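Local coordinates for protein K7 (Vaccinia virus WR, PDB 3JRV) that suppresses host innate immunity as a Bcl-2-like virulence factor that sequesters the RNA helicase DDX3 and blocks IRF3 and NF-kappa-B activation, at residues A[28-33]-A[55-60]; A[35-40]-A[108-113]; A[88-93]-A[128-133]; A[97-102]-A[137-142]. All coordinates share one frame; numbering follows the deposited sequence.

The four contacts tie together the all-helical, Bcl-2-like fold. Interactions 1 and 2 share helix 26-42, interactions 2 and 4 share helix 95-114, and interaction 3 joins the loop before helix 95-114 to the short helix 128-131. Interaction 1 closes before 3 and 4 open along the chain, whereas 2 interleaves with all the others, and 3 with 4. Interactions 1 and 4 have centres about 10 Å apart and touch where Phe60 and Ile30 meet Leu140; 3 and 4 are equally close. The centre of interaction 2 lies about 19 Å from that of 4, across the chain's centre. Interactions 1, 2 and 3 also meet the bound DDX3 peptide, so core packing and recognition share helices.

Interaction 1: residues A[28-33]-A[55-60]; sequences DLIDEY and KELMKF
Leu57 lies over one face of the Tyr33 ring, its CB 3.7 Å from the ring centroid and 10° off the normal, a well-centred CH-pi contact. The two side chains run past each other in opposite directions, which carries Leu57 CD1 to the root of the ring, 3.6 Å from Tyr33 CG. Beyond the tyrosine the same leucine divides its branches: CD1 meets Leu29 CD1 tip to tip at 3.9 Å, while CD2 reaches Ile30 CD1. A forked leucine suits this place because each methyl finds a different partner. Tyr33 extends toward helix 52-58 with CG anti to its backbone N (chi1 165°), and its far end meets selenomethionine Met58, whose CG lies near the ring plane, 3.4 Å from Tyr33 OH. The hydroxyl gives the otherwise apolar contact a polar end. It donates to a water at 2.7 Å that sits in the ring plane, and this water in turn donates to Leu57 O at 2.8 Å, while Arg37 NH1 also bonds to the hydroxyl. A tyrosine can thus pack its ring in the core and still satisfy its oxygen. Around this pairing, helix 26-42 lies against helix 52-58, with Ile30 also touching Ile102 of helix 95-114 and Leu140 of helix 134-148, and Tyr33 touching Ala106 of helix 95-114.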
# COMPACT_ATOMS: atom_id res chain seq x y z
N ASP A 28 -1.11 -9.53 4.48
CA ASP A 28 -0.48 -8.90 5.64
C ASP A 28 0.59 -7.91 5.19
O ASP A 28 0.73 -6.81 5.77
CB ASP A 28 0.17 -9.94 6.56
CG ASP A 28 -0.83 -10.82 7.28
OD1 ASP A 28 -1.98 -10.38 7.57
OD2 ASP A 28 -0.50 -12.00 7.48
N LEU A 29 1.37 -8.29 4.17
CA LEU A 29 2.44 -7.44 3.69
C LEU A 29 1.85 -6.12 3.13
O LEU A 29 2.34 -5.02 3.41
CB LEU A 29 3.17 -8.17 2.54
CG LEU A 29 4.11 -7.28 1.73
CD1 LEU A 29 5.26 -6.66 2.53
CD2 LEU A 29 4.67 -8.04 0.45
N ILE A 30 0.83 -6.20 2.29
CA ILE A 30 0.34 -4.96 1.68
C ILE A 30 -0.33 -4.10 2.74
O ILE A 30 -0.12 -2.87 2.75
CB ILE A 30 -0.68 -5.32 0.57
CG1 ILE A 30 0.07 -6.04 -0.58
CG2 ILE A 30 -1.40 -4.05 0.08
CD1 ILE A 30 1.17 -5.20 -1.22
N ASP A 31 -1.06 -4.71 3.67
CA ASP A 31 -1.70 -3.94 4.75
C ASP A 31 -0.61 -3.19 5.52
O ASP A 31 -0.70 -1.97 5.74
CB ASP A 31 -2.38 -4.93 5.70
CG ASP A 31 -3.18 -4.26 6.79
OD1 ASP A 31 -3.38 -3.02 6.72
OD2 ASP A 31 -3.65 -5.00 7.72
N GLU A 32 0.43 -3.91 5.95
CA GLU A 32 1.49 -3.27 6.75
C GLU A 32 2.19 -2.16 5.97
O GLU A 32 2.56 -1.12 6.55
CB GLU A 32 2.50 -4.34 7.23
CG GLU A 32 3.70 -3.86 7.89
CD GLU A 32 4.61 -5.03 8.20
OE1 GLU A 32 4.20 -5.92 9.01
OE2 GLU A 32 5.68 -5.07 7.54
N TYR A 33 2.54 -2.44 4.71
CA TYR A 33 3.30 -1.53 3.89
C TYR A 33 2.49 -0.22 3.73
O TYR A 33 3.07 0.89 3.79
CB TYR A 33 3.58 -2.20 2.53
CG TYR A 33 4.04 -1.21 1.50
CD1 TYR A 33 5.29 -0.61 1.58
CD2 TYR A 33 3.17 -0.80 0.48
CE1 TYR A 33 5.70 0.41 0.66
CE2 TYR A 33 3.54 0.14 -0.45
CZ TYR A 33 4.78 0.80 -0.34
OH TYR A 33 5.19 1.76 -1.26
N LYS A 55 11.18 -1.79 -1.00
CA LYS A 55 11.65 -0.97 -2.15
C LYS A 55 10.89 -1.37 -3.42
O LYS A 55 10.52 -0.50 -4.21
CB LYS A 55 13.17 -1.08 -2.31
CG LYS A 55 13.89 -0.24 -1.23
CD LYS A 55 15.39 -0.35 -1.35
CE LYS A 55 16.06 0.41 -0.23
NZ LYS A 55 17.41 -0.17 -0.03
N GLU A 56 10.67 -2.68 -3.64
CA GLU A 56 9.90 -3.09 -4.82
C GLU A 56 8.49 -2.54 -4.78
O GLU A 56 7.98 -2.06 -5.82
CB GLU A 56 9.81 -4.61 -4.94
CG GLU A 56 10.91 -5.29 -5.72
CD GLU A 56 11.38 -4.60 -7.00
OE1 GLU A 56 10.66 -4.36 -8.02
OE2 GLU A 56 12.60 -4.46 -7.04
N LEU A 57 7.84 -2.59 -3.61
CA LEU A 57 6.47 -2.04 -3.48
C LEU A 57 6.50 -0.54 -3.73
O LEU A 57 5.54 -0.01 -4.35
CB LEU A 57 5.85 -2.35 -2.10
CG LEU A 57 5.73 -3.88 -1.85
CD1 LEU A 57 5.18 -4.06 -0.41
CD2 LEU A 57 4.78 -4.47 -2.85
N MSE A 58 7.56 0.15 -3.29
CA MSE A 58 7.60 1.61 -3.47
C MSE A 58 7.64 1.99 -4.95
O MSE A 58 7.21 3.10 -5.32
CB MSE A 58 8.83 2.18 -2.73
CG MSE A 58 8.57 2.03 -1.27
SE MSE A 58 10.14 2.42 -0.18
CE MSE A 58 9.81 4.25 -0.30
N LYS A 59 8.21 1.11 -5.79
CA LYS A 59 8.19 1.36 -7.25
C LYS A 59 6.78 1.43 -7.85
O LYS A 59 6.60 1.97 -8.95
CB LYS A 59 9.00 0.30 -8.00
CG LYS A 59 10.49 0.44 -7.67
CD LYS A 59 11.32 -0.65 -8.32
CE LYS A 59 12.69 -0.79 -7.69
NZ LYS A 59 13.43 -1.82 -8.48
N PHE A 60 5.79 0.94 -7.12
CA PHE A 60 4.39 1.00 -7.61
C PHE A 60 3.89 2.46 -7.57
O PHE A 60 2.90 2.78 -8.24
CB PHE A 60 3.45 0.12 -6.81
CG PHE A 60 3.72 -1.37 -6.95
CD1 PHE A 60 4.62 -1.86 -7.91
CD2 PHE A 60 3.07 -2.25 -6.10
CE1 PHE A 60 4.86 -3.25 -8.06
CE2 PHE A 60 3.30 -3.63 -6.17
CZ PHE A 60 4.19 -4.13 -7.19
O HOH W 1 3.82 2.04 -3.54

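Interaction 2: residues A[35-40]-A[108-113]; sequences TWRNHV and ITEHWG
Arg37 faces Glu110 where two helices of the Bcl-2-like bundle run nearly parallel, 17° apart, with axes only 7.3 Å from each other. Its CB lies 3.8 Å from Thr109 OG1, at the base of the contact. The chain then bends at chi2 and chi3, which brings NE and NH2 beside Glu110. NE donates to a water that also bonds Arg37 O and Glu110 OE2, so one water ties the backbone O and the NE of the arginine to the carboxylate. At the tip, NH2 forms a salt bridge with Glu110 OE2 at 3.0 Å and a nearly straight 172°. The oxygen lies in the guanidinium plane, yet the nitrogen approaches from above the carboxylate, the two planes being 73° apart. NH2 has a second acidic partner in Asp61, and NH1 binds Tyr33 OH; a long, many-handed arginine suits such a junction, and the two carboxylates probably stabilise its charge. Small groups allow the close approach: Gly113 presents only backbone toward Asn38, and Thr109 turns its hydroxyl to Ile34 O within the neighbouring helix. Asn38 suits the seam because its amide can both donate and accept: OD1 binds Tyr7 OH, and ND2 also donates to Ile117 O. Aromatic packing from the bound DDX3 peptide reaches both Asn38 and Thr109. Across the helices, Asn38 ND2 donates to Thr109 O at 3.0 Å, reaching this carbonyl from the face opposite to that used by Gly113 N.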
# COMPACT_ATOMS: atom_id res chain seq x y z
N THR A 35 0.30 1.00 5.73
CA THR A 35 0.44 1.72 7.02
C THR A 35 1.83 2.36 7.18
O THR A 35 1.97 3.53 7.56
CB THR A 35 0.20 0.76 8.17
OG1 THR A 35 -1.16 0.33 8.13
CG2 THR A 35 0.56 1.45 9.51
N TRP A 36 2.87 1.63 6.80
CA TRP A 36 4.22 2.13 6.94
C TRP A 36 4.43 3.45 6.15
O TRP A 36 5.14 4.34 6.62
CB TRP A 36 5.20 1.04 6.48
CG TRP A 36 6.65 1.45 6.60
CD1 TRP A 36 7.46 1.35 7.74
CD2 TRP A 36 7.52 1.91 5.56
NE1 TRP A 36 8.74 1.76 7.46
CE2 TRP A 36 8.81 2.09 6.12
CE3 TRP A 36 7.33 2.14 4.17
CZ2 TRP A 36 9.91 2.52 5.35
CZ3 TRP A 36 8.43 2.58 3.41
CH2 TRP A 36 9.70 2.76 4.00
N ARG A 37 3.85 3.58 4.95
CA ARG A 37 4.07 4.82 4.17
C ARG A 37 3.48 6.04 4.91
O ARG A 37 3.90 7.16 4.66
CB ARG A 37 3.41 4.70 2.77
CG ARG A 37 4.19 3.65 1.89
CD ARG A 37 5.63 4.11 1.56
NE ARG A 37 5.65 5.39 0.84
CZ ARG A 37 5.55 5.54 -0.49
NH1 ARG A 37 5.34 4.49 -1.29
NH2 ARG A 37 5.56 6.77 -1.03
N ASN A 38 2.49 5.82 5.78
CA ASN A 38 1.98 6.91 6.68
C ASN A 38 2.89 7.07 7.90
O ASN A 38 3.35 8.18 8.23
CB ASN A 38 0.56 6.55 7.14
CG ASN A 38 -0.01 7.58 8.09
OD1 ASN A 38 0.06 7.40 9.32
ND2 ASN A 38 -0.58 8.63 7.54
N HIS A 39 3.14 5.95 8.56
CA HIS A 39 3.88 5.93 9.83
C HIS A 39 5.27 6.53 9.71
O HIS A 39 5.73 7.24 10.62
CB HIS A 39 3.96 4.48 10.30
CG HIS A 39 4.49 4.31 11.69
ND1 HIS A 39 5.84 4.22 11.95
CD2 HIS A 39 3.85 4.07 12.86
CE1 HIS A 39 6.01 3.99 13.25
NE2 HIS A 39 4.82 3.84 13.81
N VAL A 40 5.97 6.24 8.61
CA VAL A 40 7.34 6.68 8.42
C VAL A 40 7.40 8.20 8.34
O VAL A 40 8.37 8.80 8.79
CB VAL A 40 7.97 5.98 7.14
CG1 VAL A 40 7.40 6.62 5.87
CG2 VAL A 40 9.50 6.02 7.18
N ILE A 108 -1.86 7.95 -0.94
CA ILE A 108 -2.89 8.54 -0.09
C ILE A 108 -2.39 8.53 1.38
O ILE A 108 -2.47 9.54 2.06
CB ILE A 108 -4.20 7.77 -0.17
CG1 ILE A 108 -4.84 8.01 -1.55
CG2 ILE A 108 -5.16 8.18 0.97
CD1 ILE A 108 -5.89 6.98 -1.87
N THR A 109 -1.93 7.38 1.88
CA THR A 109 -1.54 7.35 3.29
C THR A 109 -0.26 8.17 3.55
O THR A 109 -0.12 8.77 4.62
CB THR A 109 -1.41 5.93 3.84
OG1 THR A 109 -0.28 5.28 3.22
CG2 THR A 109 -2.71 5.17 3.57
N GLU A 110 0.65 8.25 2.58
CA GLU A 110 1.80 9.16 2.68
C GLU A 110 1.32 10.62 2.73
O GLU A 110 1.79 11.41 3.57
CB GLU A 110 2.69 9.00 1.45
CG GLU A 110 3.78 10.02 1.40
CD GLU A 110 4.71 9.80 0.25
OE1 GLU A 110 4.32 10.13 -0.88
OE2 GLU A 110 5.83 9.30 0.49
N HIS A 111 0.36 10.94 1.87
CA HIS A 111 -0.13 12.32 1.78
C HIS A 111 -0.74 12.71 3.14
O HIS A 111 -0.50 13.82 3.66
CB HIS A 111 -1.19 12.45 0.66
CG HIS A 111 -1.79 13.82 0.58
ND1 HIS A 111 -1.09 14.89 0.08
CD2 HIS A 111 -2.98 14.31 1.00
CE1 HIS A 111 -1.81 15.99 0.20
NE2 HIS A 111 -2.97 15.67 0.76
N TRP A 112 -1.55 11.81 3.70
CA TRP A 112 -2.14 12.02 5.02
C TRP A 112 -1.00 12.31 6.01
O TRP A 112 -1.05 13.28 6.78
CB TRP A 112 -2.98 10.82 5.47
CG TRP A 112 -4.27 10.74 4.78
CD1 TRP A 112 -4.97 11.81 4.26
CD2 TRP A 112 -5.11 9.59 4.62
NE1 TRP A 112 -6.18 11.37 3.78
CE2 TRP A 112 -6.28 10.02 3.95
CE3 TRP A 112 -4.98 8.24 4.96
CZ2 TRP A 112 -7.31 9.14 3.60
CZ3 TRP A 112 -6.01 7.35 4.60
CH2 TRP A 112 -7.16 7.82 3.95
N GLY A 113 0.08 11.53 5.97
CA GLY A 113 1.17 11.79 6.93
C GLY A 113 1.78 13.18 6.75
O GLY A 113 2.15 13.84 7.74
O HOH W 2 5.94 7.50 2.73

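Interaction 3: residues A[88-93]-A[128-133]; sequences NFTKVH and ITDLMT
Phe89 and Leu131 make the tight half of this contact, their CB atoms 4.0 Å apart and their side chains set at a slant. The leucine CB also lies 4.0 Å from Phe89 CG, at the root of the ring. A chi1 of -177° turns CG of Leu131 away from its backbone N and carries CD1 to Val92, 3.8 Å from both CB and CG1 of that residue. The compact, branched valine offers a broad apolar surface to a single methyl, and Thr101 of helix 95-114 packs against all three residues. The outer side is different in character. There Thr90 and Asp130 lie side by side, pointing the same way, and the threonine CG2 rests 3.7 Å from Asp130 CG, a methyl against a carboxylate. Both residues are partly exposed, as suits their polar groups. The threonine hydroxyl turns back to its own loop and donates to Asn88 OD1 at 2.6 Å. That oxygen also accepts from Thr90 N at 3.0 Å, and both donors come from the same face of its plane. Two bonds from one residue thus hold Asn88 OD1 and shape the start of the short 3-10 turn. Just past helix 128-131, Thr133 serves as N-cap of helix 134-148, its OG1 bonded to Asn136 N, while Asn136 ND2 joins Val92 O to Leu131 O. The bound DDX3 peptide packs an aromatic side chain on Phe89 and offers acidic groups to Ile128 N and Thr129 OG1. The loop packs an apolar patch, Phe89 and Val92, on helix 128-131 and is shaped by an Asx turn, in which Asn88 accepts from the backbone two residues on.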
# COMPACT_ATOMS: atom_id res chain seq x y z
N ASN A 88 -12.77 1.49 -7.19
CA ASN A 88 -13.58 0.43 -6.62
C ASN A 88 -12.68 -0.81 -6.58
O ASN A 88 -12.29 -1.32 -7.63
CB ASN A 88 -14.79 0.18 -7.54
CG ASN A 88 -15.77 -0.83 -6.96
OD1 ASN A 88 -15.37 -1.79 -6.31
ND2 ASN A 88 -17.06 -0.64 -7.24
N PHE A 89 -12.26 -1.25 -5.39
CA PHE A 89 -11.33 -2.37 -5.35
C PHE A 89 -11.86 -3.64 -6.02
O PHE A 89 -11.05 -4.44 -6.52
CB PHE A 89 -10.91 -2.73 -3.92
CG PHE A 89 -10.13 -1.66 -3.20
CD1 PHE A 89 -9.43 -0.68 -3.87
CD2 PHE A 89 -10.03 -1.73 -1.82
CE1 PHE A 89 -8.60 0.20 -3.18
CE2 PHE A 89 -9.28 -0.80 -1.12
CZ PHE A 89 -8.56 0.15 -1.80
N THR A 90 -13.19 -3.78 -6.11
CA THR A 90 -13.76 -5.01 -6.68
C THR A 90 -13.65 -5.03 -8.20
O THR A 90 -13.93 -6.06 -8.81
CB THR A 90 -15.27 -5.23 -6.37
OG1 THR A 90 -16.04 -4.19 -6.99
CG2 THR A 90 -15.54 -5.27 -4.86
N LYS A 91 -13.20 -3.94 -8.81
CA LYS A 91 -13.09 -3.85 -10.26
C LYS A 91 -11.65 -3.93 -10.76
O LYS A 91 -11.36 -3.68 -11.95
CB LYS A 91 -13.81 -2.60 -10.79
CG LYS A 91 -15.22 -2.47 -10.24
CD LYS A 91 -16.19 -3.46 -10.89
CE LYS A 91 -17.65 -3.33 -10.40
NZ LYS A 91 -18.22 -1.96 -10.51
N VAL A 92 -10.74 -4.29 -9.86
CA VAL A 92 -9.31 -4.30 -10.19
C VAL A 92 -8.89 -5.74 -10.50
O VAL A 92 -8.89 -6.61 -9.62
CB VAL A 92 -8.45 -3.76 -8.99
CG1 VAL A 92 -6.97 -3.92 -9.31
CG2 VAL A 92 -8.74 -2.27 -8.78
N HIS A 93 -8.62 -5.99 -11.77
CA HIS A 93 -8.45 -7.36 -12.25
C HIS A 93 -7.27 -7.61 -13.19
O HIS A 93 -7.30 -8.59 -13.96
CB HIS A 93 -9.75 -7.83 -12.90
CG HIS A 93 -10.90 -7.88 -11.95
ND1 HIS A 93 -10.89 -8.65 -10.80
CD2 HIS A 93 -12.10 -7.26 -11.98
CE1 HIS A 93 -12.01 -8.44 -10.13
NE2 HIS A 93 -12.76 -7.61 -10.83
N ILE A 128 -9.39 -4.55 1.89
CA ILE A 128 -8.24 -5.18 1.28
C ILE A 128 -8.61 -6.52 0.66
O ILE A 128 -8.02 -6.91 -0.35
CB ILE A 128 -7.05 -5.30 2.22
CG1 ILE A 128 -5.75 -5.43 1.42
CG2 ILE A 128 -7.25 -6.42 3.24
CD1 ILE A 128 -4.54 -5.33 2.33
N THR A 129 -9.57 -7.21 1.26
CA THR A 129 -9.95 -8.53 0.72
C THR A 129 -10.70 -8.40 -0.62
O THR A 129 -10.74 -9.34 -1.44
CB THR A 129 -10.76 -9.38 1.70
OG1 THR A 129 -11.92 -8.67 2.14
CG2 THR A 129 -9.93 -9.76 2.88
N ASP A 130 -11.27 -7.23 -0.88
CA ASP A 130 -11.88 -6.97 -2.21
C ASP A 130 -10.78 -6.81 -3.27
O ASP A 130 -10.93 -7.25 -4.42
CB ASP A 130 -12.78 -5.72 -2.20
CG ASP A 130 -14.13 -5.93 -1.53
OD1 ASP A 130 -14.54 -7.10 -1.31
OD2 ASP A 130 -14.79 -4.90 -1.22
N LEU A 131 -9.67 -6.20 -2.90
CA LEU A 131 -8.56 -5.93 -3.81
C LEU A 131 -7.76 -7.21 -4.02
O LEU A 131 -7.43 -7.57 -5.18
CB LEU A 131 -7.64 -4.85 -3.21
CG LEU A 131 -6.47 -4.42 -4.11
CD1 LEU A 131 -6.94 -3.87 -5.47
CD2 LEU A 131 -5.60 -3.39 -3.42
N MSE A 132 -7.46 -7.89 -2.92
CA MSE A 132 -6.50 -9.00 -2.97
C MSE A 132 -7.27 -10.31 -3.13
O MSE A 132 -7.25 -11.18 -2.26
CB MSE A 132 -5.62 -9.02 -1.71
CG MSE A 132 -4.69 -7.77 -1.57
SE MSE A 132 -3.70 -7.07 -3.16
CE MSE A 132 -2.70 -8.67 -3.59
N THR A 133 -7.93 -10.46 -4.28
CA THR A 133 -8.50 -11.76 -4.68
C THR A 133 -7.37 -12.76 -4.82
O THR A 133 -6.19 -12.38 -4.97
CB THR A 133 -9.15 -11.65 -6.09
OG1 THR A 133 -8.17 -11.18 -7.03
CG2 THR A 133 -10.29 -10.65 -6.08

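Interaction 4: residues A[97-102]-A[137-142]; sequences SLFATI and INILIL
Ser97 O is gripped by two donors of one residue: Thr101 OG1 at 2.7 Å and Thr101 N at 2.9 Å, which reach it from opposite faces of its carbonyl plane. A threonine suits this buried turn because its hydroxyl can be satisfied by its own helix. The bonds lie on the flank of helix 95-114, whereas the contact with helix 134-148 is wholly apolar. Phe99 carries much of it: its CE1 comes within 3.7 Å of Leu140 CD1 and 4.2 Å of Ile139 CG2, the ring taking both methyls at a slant. In Leu98, one residue earlier, a chi1 of 171° swings CG to the far side from N and out toward the other helix. Its CD2 meets Ile139 CG2 at 4.1 Å as the two side chains pass in opposite directions. The isoleucine uses the methyl on its beta carbon, close to its backbone, and so serves both Leu98 and Phe99 with one group. Ile102, a turn further on, closes the row with CD1 4.3 Å from Leu140 CD2. Leucine fits opposite this row, since its two methyls part to Phe99 and Ile102. The axes stand 10.9 Å apart and cross at -81°, so the helices meet over a small patch built from long side chains. Around that crossing, Phe60 of helix 60-68 stacks on Phe99 and touches Leu140, while Ile26 and Ile30 of helix 26-42 also pack on Leu140 and Leu131 of helix 128-131 meets Leu98.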
# COMPACT_ATOMS: atom_id res chain seq x y z
N SER A 97 -3.31 -2.45 -13.26
CA SER A 97 -4.33 -1.81 -12.42
C SER A 97 -4.09 -2.14 -10.94
O SER A 97 -4.22 -1.28 -10.06
CB SER A 97 -5.74 -2.25 -12.85
OG SER A 97 -6.68 -1.48 -12.14
N LEU A 98 -3.70 -3.39 -10.66
CA LEU A 98 -3.47 -3.80 -9.28
C LEU A 98 -2.30 -2.97 -8.71
O LEU A 98 -2.38 -2.46 -7.56
CB LEU A 98 -3.16 -5.31 -9.24
CG LEU A 98 -2.68 -5.85 -7.87
CD1 LEU A 98 -3.82 -5.66 -6.84
CD2 LEU A 98 -2.34 -7.35 -8.05
N PHE A 99 -1.18 -2.94 -9.44
CA PHE A 99 0.02 -2.23 -8.94
C PHE A 99 -0.24 -0.74 -8.82
O PHE A 99 0.22 -0.10 -7.87
CB PHE A 99 1.29 -2.50 -9.76
CG PHE A 99 1.73 -3.94 -9.80
CD1 PHE A 99 1.12 -4.91 -9.00
CD2 PHE A 99 2.81 -4.31 -10.60
CE1 PHE A 99 1.56 -6.28 -9.05
CE2 PHE A 99 3.27 -5.67 -10.67
CZ PHE A 99 2.66 -6.63 -9.86
N ALA A 100 -0.97 -0.17 -9.78
CA ALA A 100 -1.36 1.26 -9.69
C ALA A 100 -2.20 1.50 -8.45
O ALA A 100 -2.06 2.54 -7.80
CB ALA A 100 -2.14 1.66 -10.92
N THR A 101 -3.08 0.56 -8.11
CA THR A 101 -4.01 0.76 -6.99
C THR A 101 -3.21 0.70 -5.68
O THR A 101 -3.43 1.50 -4.78
CB THR A 101 -5.13 -0.31 -6.98
OG1 THR A 101 -5.88 -0.20 -8.19
CG2 THR A 101 -6.12 -0.15 -5.79
N ILE A 102 -2.30 -0.26 -5.56
CA ILE A 102 -1.41 -0.27 -4.39
C ILE A 102 -0.61 1.03 -4.30
O ILE A 102 -0.46 1.60 -3.19
CB ILE A 102 -0.47 -1.53 -4.43
CG1 ILE A 102 -1.35 -2.78 -4.33
CG2 ILE A 102 0.58 -1.45 -3.30
CD1 ILE A 102 -0.59 -4.06 -4.69
N ILE A 137 -3.47 -11.81 -5.60
CA ILE A 137 -2.39 -12.34 -4.74
C ILE A 137 -1.35 -13.07 -5.56
O ILE A 137 -0.15 -12.83 -5.41
CB ILE A 137 -2.95 -13.26 -3.64
CG1 ILE A 137 -3.75 -12.41 -2.66
CG2 ILE A 137 -1.79 -14.04 -2.95
CD1 ILE A 137 -4.49 -13.25 -1.63
N ASN A 138 -1.81 -13.91 -6.49
CA ASN A 138 -0.88 -14.64 -7.32
C ASN A 138 -0.08 -13.74 -8.27
O ASN A 138 1.13 -13.93 -8.42
CB ASN A 138 -1.61 -15.73 -8.08
CG ASN A 138 -1.99 -16.90 -7.15
OD1 ASN A 138 -1.39 -17.07 -6.06
ND2 ASN A 138 -2.98 -17.67 -7.53
N ILE A 139 -0.76 -12.76 -8.87
CA ILE A 139 -0.08 -11.82 -9.75
C ILE A 139 1.06 -11.15 -8.95
O ILE A 139 2.18 -11.01 -9.42
CB ILE A 139 -1.05 -10.75 -10.28
CG1 ILE A 139 -1.96 -11.39 -11.35
CG2 ILE A 139 -0.26 -9.55 -10.88
CD1 ILE A 139 -3.16 -10.55 -11.68
N LEU A 140 0.72 -10.65 -7.77
CA LEU A 140 1.69 -9.91 -6.97
C LEU A 140 2.86 -10.78 -6.53
O LEU A 140 4.02 -10.41 -6.70
CB LEU A 140 1.00 -9.25 -5.77
CG LEU A 140 1.97 -8.44 -4.89
CD1 LEU A 140 2.71 -7.37 -5.70
CD2 LEU A 140 1.22 -7.86 -3.69
N ILE A 141 2.58 -11.96 -5.99
CA ILE A 141 3.71 -12.75 -5.46
C ILE A 141 4.62 -13.26 -6.57
O ILE A 141 5.82 -13.29 -6.41
CB ILE A 141 3.28 -13.89 -4.54
CG1 ILE A 141 4.52 -14.45 -3.84
CG2 ILE A 141 2.53 -14.98 -5.30
CD1 ILE A 141 4.14 -15.31 -2.63
N LEU A 142 4.04 -13.60 -7.73
CA LEU A 142 4.89 -14.07 -8.84
C LEU A 142 5.78 -12.92 -9.33
O LEU A 142 6.94 -13.12 -9.66
CB LEU A 142 4.02 -14.60 -10.01
CG LEU A 142 3.26 -15.86 -9.59
CD1 LEU A 142 2.28 -16.31 -10.65
CD2 LEU A 142 4.19 -17.00 -9.09